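Local coordinates for protein glucose-1-phosphate thymidylyltransferase (Bacillus anthracis, PDB 4ECM) that catalyses the transfer of a thymidylyl group from dTTP to glucose 1-phosphate, yielding dTDP-glucose and pyrophosphate in the route to dTDP-L-rhamnose, at residues 152-158 and 231-237; 56-62 and 85-89; 70-76 and 96-102. All coordinates share one frame; numbering follows the deposited sequence.

Interaction 1: residues 152-158 and 231-237; sequences GAKVLLQ and VLTYNEM
Lys-154 reaches across to Thr-233 and Asn-235 on the parallel strand 232-236, which borders strand 153-159 at one end of the mixed sheet of this nucleotidyltransferase domain. Its chain leaves straight and then folds back at chi3 (-69°) and chi4 (-64°), which brings the ammonium between the two neighbours: NZ is 2.8 Å from Thr-233 OG1 and 2.8 Å from Asn-235 OD1, the latter met in the carbonyl plane on a lone pair. Glu-145 of helix 140-147 completes the site with a salt bridge to Lys-154 and also accepts the Asn-235 amide. A long, flexible lysine suits this spot because it can curl its ammonium group toward three oxygens.

The other face is largely apolar, with Glu-236 at its exposed margin. Val-155 and Leu-232 cross almost perpendicularly, with CG1 of Val-155 4.0 Å from CD1 of Leu-232, while Leu-157 CD1 meets the Tyr-234 ring obliquely, 3.5 Å from its CD1. Six backbone bonds hold the strands in register. At the start, Gly-152 takes a phi of 106°, a value that favours glycine. Back on the lysine face, extended Met-237 crosses Leu-156 at about a right angle, its CE tight against Leu-156 CD1 at 3.4 Å.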
loop_
_atom_site.group_PDB
_atom_site.type_symbol
_atom_site.label_atom_id
_atom_site.label_comp_id
_atom_site.label_asym_id
_atom_site.label_seq_id
_atom_site.Cartn_x
_atom_site.Cartn_y
_atom_site.Cartn_z
ATOM N N GLY A 152 0.553 -24.400 33.871
ATOM C CA GLY A 152 -0.571 -23.489 33.953
ATOM C C GLY A 152 -0.453 -22.164 33.245
ATOM O O GLY A 152 0.021 -22.085 32.111
ATOM N N ALA A 153 -0.903 -21.121 33.939
ATOM C CA ALA A 153 -0.947 -19.785 33.400
ATOM C C ALA A 153 -0.751 -18.770 34.500
ATOM O O ALA A 153 -0.780 -19.106 35.703
ATOM C CB ALA A 153 -2.301 -19.544 32.705
ATOM N N LYS A 154 -0.568 -17.532 34.069
ATOM C CA LYS A 154 -0.402 -16.396 34.951
ATOM C C LYS A 154 -1.008 -15.159 34.292
ATOM O O LYS A 154 -0.845 -14.935 33.090
ATOM C CB LYS A 154 1.088 -16.157 35.253
ATOM C CG LYS A 154 1.380 -14.913 36.111
ATOM C CD LYS A 154 2.878 -14.715 36.388
ATOM C CE LYS A 154 3.488 -15.787 37.330
ATOM N NZ LYS A 154 2.943 -15.817 38.722
ATOM N N VAL A 155 -1.720 -14.379 35.091
ATOM C CA VAL A 155 -2.341 -13.135 34.651
ATOM C C VAL A 155 -1.778 -12.025 35.524
ATOM O O VAL A 155 -1.342 -12.280 36.671
ATOM C CB VAL A 155 -3.891 -13.181 34.730
ATOM C CG1 VAL A 155 -4.432 -14.196 33.728
ATOM C CG2 VAL A 155 -4.372 -13.503 36.155
ATOM N N LEU A 156 -1.748 -10.814 34.967
ATOM C CA LEU A 156 -1.210 -9.637 35.645
ATOM C C LEU A 156 -2.353 -8.661 35.865
ATOM O O LEU A 156 -3.076 -8.325 34.923
ATOM C CB LEU A 156 -0.110 -8.994 34.807
ATOM C CG LEU A 156 1.034 -9.929 34.392
ATOM C CD1 LEU A 156 2.144 -9.150 33.642
ATOM C CD2 LEU A 156 1.613 -10.681 35.596
ATOM N N LEU A 157 -2.498 -8.200 37.107
ATOM C CA LEU A 157 -3.624 -7.353 37.506
ATOM C C LEU A 157 -3.266 -5.895 37.756
ATOM O O LEU A 157 -2.148 -5.566 38.169
ATOM C CB LEU A 157 -4.267 -7.896 38.788
ATOM C CG LEU A 157 -4.649 -9.384 38.831
ATOM C CD1 LEU A 157 -5.316 -9.716 40.181
ATOM C CD2 LEU A 157 -5.546 -9.746 37.657
ATOM N N GLN A 158 -4.244 -5.033 37.487
ATOM C CA GLN A 158 -4.141 -3.609 37.745
ATOM C C GLN A 158 -5.409 -3.115 38.381
ATOM O O GLN A 158 -6.495 -3.353 37.869
ATOM C CB GLN A 158 -3.939 -2.817 36.465
ATOM C CG GLN A 158 -2.508 -2.589 36.121
ATOM C CD GLN A 158 -1.852 -1.502 36.983
ATOM O OE1 GLN A 158 -0.651 -1.493 37.156
ATOM N NE2 GLN A 158 -2.639 -0.589 37.486
ATOM N N VAL A 231 -4.361 -24.177 38.394
ATOM C CA VAL A 231 -2.986 -23.882 37.959
ATOM C C VAL A 231 -2.792 -22.433 37.421
ATOM O O VAL A 231 -1.801 -22.137 36.736
ATOM C CB VAL A 231 -2.501 -24.941 36.947
ATOM C CG1 VAL A 231 -2.469 -26.354 37.644
ATOM C CG2 VAL A 231 -3.397 -24.955 35.702
ATOM N N LEU A 232 -3.728 -21.549 37.753
ATOM C CA LEU A 232 -3.634 -20.135 37.393
ATOM C C LEU A 232 -3.040 -19.336 38.573
ATOM O O LEU A 232 -3.528 -19.463 39.687
ATOM C CB LEU A 232 -5.012 -19.552 37.083
ATOM C CG LEU A 232 -4.982 -18.049 36.728
ATOM C CD1 LEU A 232 -4.228 -17.844 35.429
ATOM C CD2 LEU A 232 -6.394 -17.454 36.624
ATOM N N THR A 233 -1.997 -18.537 38.320
ATOM C CA THR A 233 -1.419 -17.664 39.339
ATOM C C THR A 233 -1.603 -16.231 38.885
ATOM O O THR A 233 -1.953 -15.980 37.731
ATOM C CB THR A 233 0.098 -17.923 39.594
ATOM O OG1 THR A 233 0.856 -17.647 38.403
ATOM C CG2 THR A 233 0.355 -19.392 40.085
ATOM N N TYR A 234 -1.394 -15.283 39.792
ATOM C CA TYR A 234 -1.474 -13.888 39.421
ATOM C C TYR A 234 -0.479 -13.038 40.175
ATOM O O TYR A 234 0.045 -13.427 41.221
ATOM C CB TYR A 234 -2.867 -13.323 39.670
ATOM C CG TYR A 234 -3.177 -13.085 41.120
ATOM C CD1 TYR A 234 -2.972 -11.833 41.697
ATOM C CD2 TYR A 234 -3.666 -14.111 41.923
ATOM C CE1 TYR A 234 -3.254 -11.610 43.048
ATOM C CE2 TYR A 234 -3.954 -13.899 43.256
ATOM C CZ TYR A 234 -3.744 -12.645 43.817
ATOM O OH TYR A 234 -4.025 -12.443 45.144
ATOM N N ASN A 235 -0.229 -11.868 39.609
ATOM C CA ASN A 235 0.605 -10.864 40.224
ATOM C C ASN A 235 -0.026 -9.505 39.990
ATOM O O ASN A 235 -0.593 -9.250 38.929
ATOM C CB ASN A 235 2.011 -10.833 39.636
ATOM C CG ASN A 235 2.745 -12.130 39.794
ATOM O OD1 ASN A 235 2.458 -13.105 39.098
ATOM N ND2 ASN A 235 3.756 -12.134 40.658
ATOM N N GLU A 236 0.068 -8.640 40.987
ATOM C CA GLU A 236 -0.399 -7.288 40.854
ATOM C C GLU A 236 0.761 -6.488 40.314
ATOM O O GLU A 236 1.865 -6.582 40.825
ATOM C CB GLU A 236 -0.823 -6.726 42.203
ATOM C CG GLU A 236 -1.958 -7.491 42.850
ATOM C CD GLU A 236 -2.444 -6.833 44.144
ATOM O OE1 GLU A 236 -2.629 -5.588 44.163
ATOM O OE2 GLU A 236 -2.666 -7.582 45.121
ATOM N N MET A 237 0.509 -5.709 39.278
ATOM C CA MET A 237 1.535 -4.882 38.667
ATOM C C MET A 237 1.843 -3.694 39.533
ATOM O O MET A 237 1.014 -3.289 40.338
ATOM C CB MET A 237 1.073 -4.359 37.306
ATOM C CG MET A 237 1.068 -5.409 36.197
ATOM S SD MET A 237 0.650 -4.651 34.620
ATOM C CE MET A 237 1.095 -5.964 33.510
#

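Interaction 2: residues 56-62 and 85-89; sequences PMIYHAV and VVSFL
Leu-89 fits its forked tip between the side chains of Ile-58, Tyr-59 and Val-62, joining two helices that lie on one side of the central sheet in the Rossmann-like nucleotidyltransferase fold. The short axes approach no closer than 11.3 Å and cross at -55°, so large side chains must bridge the gap, and the contact is made almost wholly by apolar and aromatic groups, the Tyr-59 hydroxyl apart.

The closely filled part is the leucine. With CG turned away from the carbonyl carbon (chi1 -65°), its two branches divide the work: CD1 lies 3.9 Å from Ile-58 CD1, whereas CD2 is 4.0 Å from Tyr-59 CE1 and 4.1 Å from Val-62 CG2. Branched Leu-89, Ile-58 and Val-62 suit this place because they offer methyls on several sides, and the tyrosine adds a flat wall. The group rests on the sheet through Ile-29 and strand 98-103.

Packing is looser toward Val-85, whose CG1 stands 4.4 Å from Ile-58 CD1. The aromatic end borders protein rather than solvent: Phe-88 touches Val-44 of a neighbouring subunit, whose Lys-43 also bonds to the Phe-88 carbonyl. Here the Phe-88 and Tyr-59 ring planes are turned 88° apart, with centroids separated by 6.0 Å, and Pro-56 fills the corner between them. The compact, puckered proline ring suits that corner: its CB lies over one face of Phe-88, toward the rim, and its CD sits above the middle of the Tyr-59 ring. Beside it, Tyr-59 OH approaches the Phe-88 ring at its edge, in plane, 3.6 Å from CD1.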
loop_
_atom_site.group_PDB
_atom_site.type_symbol
_atom_site.label_atom_id
_atom_site.label_comp_id
_atom_site.label_asym_id
_atom_site.label_seq_id
_atom_site.Cartn_x
_atom_site.Cartn_y
_atom_site.Cartn_z
ATOM N N PRO A 56 5.489 4.059 17.187
ATOM C CA PRO A 56 4.211 3.438 16.875
ATOM C C PRO A 56 3.835 2.542 18.039
ATOM O O PRO A 56 4.710 1.932 18.638
ATOM C CB PRO A 56 4.510 2.581 15.655
ATOM C CG PRO A 56 5.761 3.050 15.131
ATOM C CD PRO A 56 6.522 3.731 16.205
ATOM N N MET A 57 2.553 2.463 18.346
ATOM C CA MET A 57 2.060 1.697 19.482
ATOM C C MET A 57 2.676 0.300 19.608
ATOM O O MET A 57 3.051 -0.109 20.695
ATOM C CB MET A 57 0.537 1.582 19.377
ATOM C CG MET A 57 -0.162 0.846 20.519
ATOM S SD MET A 57 -1.954 0.677 20.248
ATOM C CE MET A 57 -2.492 2.391 19.952
ATOM N N ILE A 58 2.798 -0.412 18.493
ATOM C CA ILE A 58 3.274 -1.800 18.527
ATOM C C ILE A 58 4.729 -1.958 18.965
ATOM O O ILE A 58 5.110 -3.026 19.458
ATOM C CB ILE A 58 2.982 -2.529 17.181
ATOM C CG1 ILE A 58 3.041 -4.052 17.358
ATOM C CG2 ILE A 58 3.880 -2.028 16.065
ATOM C CD1 ILE A 58 2.527 -4.791 16.156
ATOM N N TYR A 59 5.542 -0.908 18.806
ATOM C CA TYR A 59 6.945 -0.978 19.225
ATOM C C TYR A 59 7.065 -1.252 20.714
ATOM O O TYR A 59 8.018 -1.881 21.142
ATOM C CB TYR A 59 7.705 0.316 18.923
ATOM C CG TYR A 59 8.303 0.447 17.537
ATOM C CD1 TYR A 59 7.729 -0.168 16.434
ATOM C CD2 TYR A 59 9.408 1.277 17.320
ATOM C CE1 TYR A 59 8.269 -0.009 15.158
ATOM C CE2 TYR A 59 9.948 1.444 16.049
ATOM C CZ TYR A 59 9.368 0.800 14.975
ATOM O OH TYR A 59 9.902 0.951 13.725
ATOM N N HIS A 60 6.116 -0.762 21.495
ATOM C CA HIS A 60 6.160 -0.940 22.946
ATOM C C HIS A 60 6.111 -2.423 23.319
ATOM O O HIS A 60 6.887 -2.866 24.149
ATOM C CB HIS A 60 5.044 -0.153 23.647
ATOM C CG HIS A 60 5.174 1.329 23.495
ATOM N ND1 HIS A 60 5.742 2.129 24.462
ATOM C CD2 HIS A 60 4.866 2.151 22.461
ATOM C CE1 HIS A 60 5.749 3.386 24.044
ATOM N NE2 HIS A 60 5.234 3.426 22.827
ATOM N N ALA A 61 5.231 -3.174 22.665
ATOM C CA ALA A 61 5.079 -4.596 22.935
ATOM C C ALA A 61 6.335 -5.363 22.524
ATOM O O ALA A 61 6.801 -6.271 23.242
ATOM C CB ALA A 61 3.853 -5.131 22.224
ATOM N N VAL A 62 6.898 -4.982 21.384
ATOM C CA VAL A 62 8.126 -5.601 20.889
ATOM C C VAL A 62 9.267 -5.384 21.911
ATOM O O VAL A 62 9.953 -6.325 22.290
ATOM C CB VAL A 62 8.520 -5.038 19.503
ATOM C CG1 VAL A 62 9.894 -5.557 19.065
ATOM C CG2 VAL A 62 7.423 -5.369 18.438
ATOM N N VAL A 85 2.088 -3.119 8.843
ATOM C CA VAL A 85 2.711 -3.677 10.024
ATOM C C VAL A 85 4.082 -4.223 9.657
ATOM O O VAL A 85 5.084 -3.940 10.329
ATOM C CB VAL A 85 1.837 -4.762 10.670
ATOM C CG1 VAL A 85 2.585 -5.443 11.810
ATOM C CG2 VAL A 85 0.498 -4.152 11.153
ATOM N N VAL A 86 4.141 -4.978 8.569
ATOM C CA VAL A 86 5.409 -5.535 8.113
ATOM C C VAL A 86 6.379 -4.433 7.668
ATOM O O VAL A 86 7.581 -4.543 7.903
ATOM C CB VAL A 86 5.188 -6.588 7.022
ATOM C CG1 VAL A 86 6.512 -7.017 6.413
ATOM C CG2 VAL A 86 4.436 -7.799 7.621
ATOM N N SER A 87 5.873 -3.357 7.049
ATOM C CA SER A 87 6.761 -2.276 6.650
ATOM C C SER A 87 7.449 -1.698 7.860
ATOM O O SER A 87 8.592 -1.274 7.765
ATOM C CB SER A 87 6.040 -1.171 5.885
ATOM O OG SER A 87 5.515 -1.670 4.668
ATOM N N PHE A 88 6.758 -1.635 8.994
ATOM C CA PHE A 88 7.417 -1.156 10.232
ATOM C C PHE A 88 8.364 -2.168 10.853
ATOM O O PHE A 88 9.488 -1.823 11.246
ATOM C CB PHE A 88 6.410 -0.833 11.339
ATOM C CG PHE A 88 5.959 0.586 11.379
ATOM C CD1 PHE A 88 6.767 1.558 11.971
ATOM C CD2 PHE A 88 4.701 0.951 10.903
ATOM C CE1 PHE A 88 6.342 2.896 12.044
ATOM C CE2 PHE A 88 4.263 2.289 10.976
ATOM C CZ PHE A 88 5.083 3.261 11.543
ATOM N N LEU A 89 7.908 -3.414 10.956
ATOM C CA LEU A 89 8.628 -4.416 11.739
ATOM C C LEU A 89 9.664 -5.279 11.025
ATOM O O LEU A 89 10.647 -5.726 11.637
ATOM C CB LEU A 89 7.607 -5.285 12.467
ATOM C CG LEU A 89 6.734 -4.599 13.543
ATOM C CD1 LEU A 89 5.852 -5.649 14.210
ATOM C CD2 LEU A 89 7.550 -3.877 14.613
#

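Interaction 3: residues 70-76 and 96-102; sequences ITDIMII and GVSFTYR
Asp-72 and Ser-98 are linked through a water that donates to Asp-72 OD1 at 2.7 Å and lies 3.2 Å from Ser-98 OG. The bridge stands at the opening of a parallel strand pair, the two strands of a beta-alpha-beta crossover in which helix 82-89 connects strand 72-77 to strand 98-103. Small polar residues suit this partly exposed end, since their oxygens, too far apart to bond directly, can share a water. Ser-98 OG also has a weak bond to Arg-102 of a neighbouring subunit, not the one that touches Phe-88.

Behind the water, five backbone bonds join the strands; Ile-73 N to Ser-98 O is nearly straight, 170° at the hydrogen. The two faces then differ. Toward helices 57-67 and 82-89 the side chains are apolar. Ile-73 and Phe-99 run side by side, and the Phe-99 ring turns its edge to the Ile-73 carbonyl while CG2 of Val-97 lies over one of its faces, toward the rim. Ile-75 fits beside both aromatic rings: its CG1 is 3.8 Å from Phe-99 CD1 and its CB is 3.7 Å from Tyr-101 CD1. Beta-branched isoleucine suits an extended strand and fills such grooves well. The hydroxyl of Tyr-101 bonds to the Gly-90 carbonyl.

The opposite face, which carries the Asp-72 and Ser-98 bridge, continues with Met-74, Thr-100, Ile-76 and Arg-102. Arg-102 bonds to the Leu-116 carbonyl and to Phe-99 O of that same neighbouring subunit, so this strand also belongs to the subunit interface, while Ile-76 comes within about 5 Å of the bound dTDP-glucose, between nearest atoms. Met-74 puts CG opposite the backbone N (chi1 172°) and bends at chi3, which lays its sulfur 3.9 Å from Arg-102 CG and packs CE tightly against Thr-100 CG2 at 3.4 Å.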
loop_
_atom_site.group_PDB
_atom_site.type_symbol
_atom_site.label_atom_id
_atom_site.label_comp_id
_atom_site.label_asym_id
_atom_site.label_seq_id
_atom_site.Cartn_x
_atom_site.Cartn_y
_atom_site.Cartn_z
ATOM N N ILE A 70 12.988 -12.474 24.954
ATOM C CA ILE A 70 12.034 -13.240 24.195
ATOM C C ILE A 70 12.159 -12.653 22.804
ATOM O O ILE A 70 11.674 -11.541 22.539
ATOM C CB ILE A 70 10.622 -13.116 24.732
ATOM C CG1 ILE A 70 10.566 -13.668 26.160
ATOM C CG2 ILE A 70 9.664 -13.891 23.833
ATOM C CD1 ILE A 70 9.204 -13.586 26.804
ATOM N N THR A 71 12.837 -13.400 21.930
ATOM C CA THR A 71 13.152 -12.936 20.580
ATOM C C THR A 71 12.390 -13.618 19.434
ATOM O O THR A 71 12.411 -13.106 18.321
ATOM C CB THR A 71 14.653 -13.064 20.330
ATOM O OG1 THR A 71 15.058 -14.428 20.516
ATOM C CG2 THR A 71 15.430 -12.166 21.309
ATOM N N ASP A 72 11.772 -14.775 19.692
ATOM C CA ASP A 72 10.949 -15.477 18.697
ATOM C C ASP A 72 9.531 -14.981 18.931
ATOM O O ASP A 72 8.867 -15.395 19.878
ATOM C CB ASP A 72 11.018 -17.002 18.870
ATOM C CG ASP A 72 12.402 -17.576 18.578
ATOM O OD1 ASP A 72 13.089 -17.090 17.660
ATOM O OD2 ASP A 72 12.801 -18.534 19.267
ATOM N N ILE A 73 9.062 -14.100 18.055
ATOM C CA ILE A 73 7.775 -13.444 18.247
ATOM C C ILE A 73 6.855 -13.576 17.046
ATOM O O ILE A 73 7.264 -13.330 15.902
ATOM C CB ILE A 73 7.992 -11.937 18.480
ATOM C CG1 ILE A 73 8.923 -11.708 19.681
ATOM C CG2 ILE A 73 6.642 -11.227 18.677
ATOM C CD1 ILE A 73 9.456 -10.303 19.826
ATOM N N MET A 74 5.608 -13.954 17.312
ATOM C CA MET A 74 4.614 -14.032 16.269
ATOM C C MET A 74 3.696 -12.813 16.355
ATOM O O MET A 74 3.264 -12.417 17.439
ATOM C CB MET A 74 3.806 -15.335 16.359
ATOM C CG MET A 74 2.619 -15.369 15.391
ATOM S SD MET A 74 2.068 -17.033 14.941
ATOM C CE MET A 74 3.450 -17.517 13.909
ATOM N N ILE A 75 3.397 -12.239 15.201
ATOM C CA ILE A 75 2.545 -11.060 15.087
ATOM C C ILE A 75 1.284 -11.453 14.329
ATOM O O ILE A 75 1.366 -11.976 13.209
ATOM C CB ILE A 75 3.252 -9.965 14.289
ATOM C CG1 ILE A 75 4.614 -9.590 14.921
ATOM C CG2 ILE A 75 2.335 -8.729 14.093
ATOM C CD1 ILE A 75 4.558 -8.905 16.207
ATOM N N ILE A 76 0.126 -11.198 14.932
ATOM C CA ILE A 76 -1.164 -11.472 14.308
ATOM C C ILE A 76 -1.871 -10.157 13.961
ATOM O O ILE A 76 -1.967 -9.263 14.798
ATOM C CB ILE A 76 -2.079 -12.249 15.243
ATOM C CG1 ILE A 76 -1.433 -13.576 15.669
ATOM C CG2 ILE A 76 -3.462 -12.487 14.582
ATOM C CD1 ILE A 76 -1.154 -14.551 14.529
ATOM N N GLY A 96 16.819 -6.644 16.843
ATOM C CA GLY A 96 17.383 -7.761 17.589
ATOM C C GLY A 96 16.380 -8.879 17.897
ATOM O O GLY A 96 16.589 -9.667 18.822
ATOM N N VAL A 97 15.278 -8.960 17.142
ATOM C CA VAL A 97 14.305 -10.040 17.340
ATOM C C VAL A 97 14.040 -10.763 16.023
ATOM O O VAL A 97 14.676 -10.497 15.016
ATOM C CB VAL A 97 12.987 -9.558 17.958
ATOM C CG1 VAL A 97 13.235 -8.974 19.346
ATOM C CG2 VAL A 97 12.288 -8.548 17.024
ATOM N N SER A 98 13.085 -11.676 16.040
ATOM C CA SER A 98 12.784 -12.470 14.883
ATOM C C SER A 98 11.259 -12.609 14.783
ATOM O O SER A 98 10.630 -13.127 15.708
ATOM C CB SER A 98 13.485 -13.803 15.074
ATOM O OG SER A 98 13.397 -14.595 13.942
ATOM N N PHE A 99 10.670 -12.119 13.683
ATOM C CA PHE A 99 9.219 -12.119 13.515
ATOM C C PHE A 99 8.685 -13.156 12.546
ATOM O O PHE A 99 9.312 -13.480 11.543
ATOM C CB PHE A 99 8.709 -10.742 13.024
ATOM C CG PHE A 99 8.908 -9.614 14.013
ATOM C CD1 PHE A 99 8.367 -9.688 15.286
ATOM C CD2 PHE A 99 9.578 -8.458 13.645
ATOM C CE1 PHE A 99 8.538 -8.660 16.191
ATOM C CE2 PHE A 99 9.754 -7.414 14.544
ATOM C CZ PHE A 99 9.230 -7.509 15.814
ATOM N N THR A 100 7.490 -13.638 12.847
ATOM C CA THR A 100 6.749 -14.557 11.985
ATOM C C THR A 100 5.329 -13.981 11.980
ATOM O O THR A 100 4.832 -13.564 13.034
ATOM C CB THR A 100 6.798 -15.998 12.527
ATOM O OG1 THR A 100 8.164 -16.438 12.569
ATOM C CG2 THR A 100 5.985 -16.975 11.642
ATOM N N TYR A 101 4.679 -13.942 10.815
ATOM C CA TYR A 101 3.364 -13.331 10.696
ATOM C C TYR A 101 2.242 -14.254 10.236
ATOM O O TYR A 101 2.431 -15.101 9.355
ATOM C CB TYR A 101 3.428 -12.174 9.673
ATOM C CG TYR A 101 4.442 -11.081 9.986
ATOM C CD1 TYR A 101 4.076 -9.938 10.692
ATOM C CD2 TYR A 101 5.750 -11.168 9.524
ATOM C CE1 TYR A 101 5.023 -8.903 10.972
ATOM C CE2 TYR A 101 6.698 -10.150 9.795
ATOM C CZ TYR A 101 6.319 -9.025 10.515
ATOM O OH TYR A 101 7.239 -8.042 10.764
ATOM N N ARG A 102 1.060 -14.045 10.802
ATOM C CA ARG A 102 -0.144 -14.762 10.374
ATOM C C ARG A 102 -1.351 -13.827 10.342
ATOM O O ARG A 102 -1.451 -12.915 11.140
ATOM C CB ARG A 102 -0.443 -15.952 11.255
ATOM C CG ARG A 102 0.677 -16.966 11.293
ATOM C CD ARG A 102 0.104 -18.316 11.640
ATOM N NE ARG A 102 -0.549 -18.921 10.483
ATOM C CZ ARG A 102 -1.523 -19.820 10.549
ATOM N NH1 ARG A 102 -2.046 -20.178 11.724
ATOM N NH2 ARG A 102 -2.021 -20.321 9.423
HETATM O O HOH W 1 11.693 -16.845 15.382
#

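How the interactions relate
From the N terminus, helix 57-67 opens interaction 2, and strand 72-77 follows at once to open interaction 3. Helix 82-89 then closes interaction 2 and strand 98-103 closes interaction 3, so their segments alternate and the two loops cross. They also touch: Leu-89 and Val-86 pack on Tyr-101, and Val-62 on Phe-99, which seats the helices on the sheet. Interaction 1 follows in series, its 72-residue loop running from 152-158 to 231-237. Its centre lies about 23 Å from that of interaction 3, on the same mixed sheet, and about 26 Å from that of interaction 2, across the chain's centre. Interactions 2 and 3 thus tie helices to one part of the sheet; interaction 1 joins two strands in another.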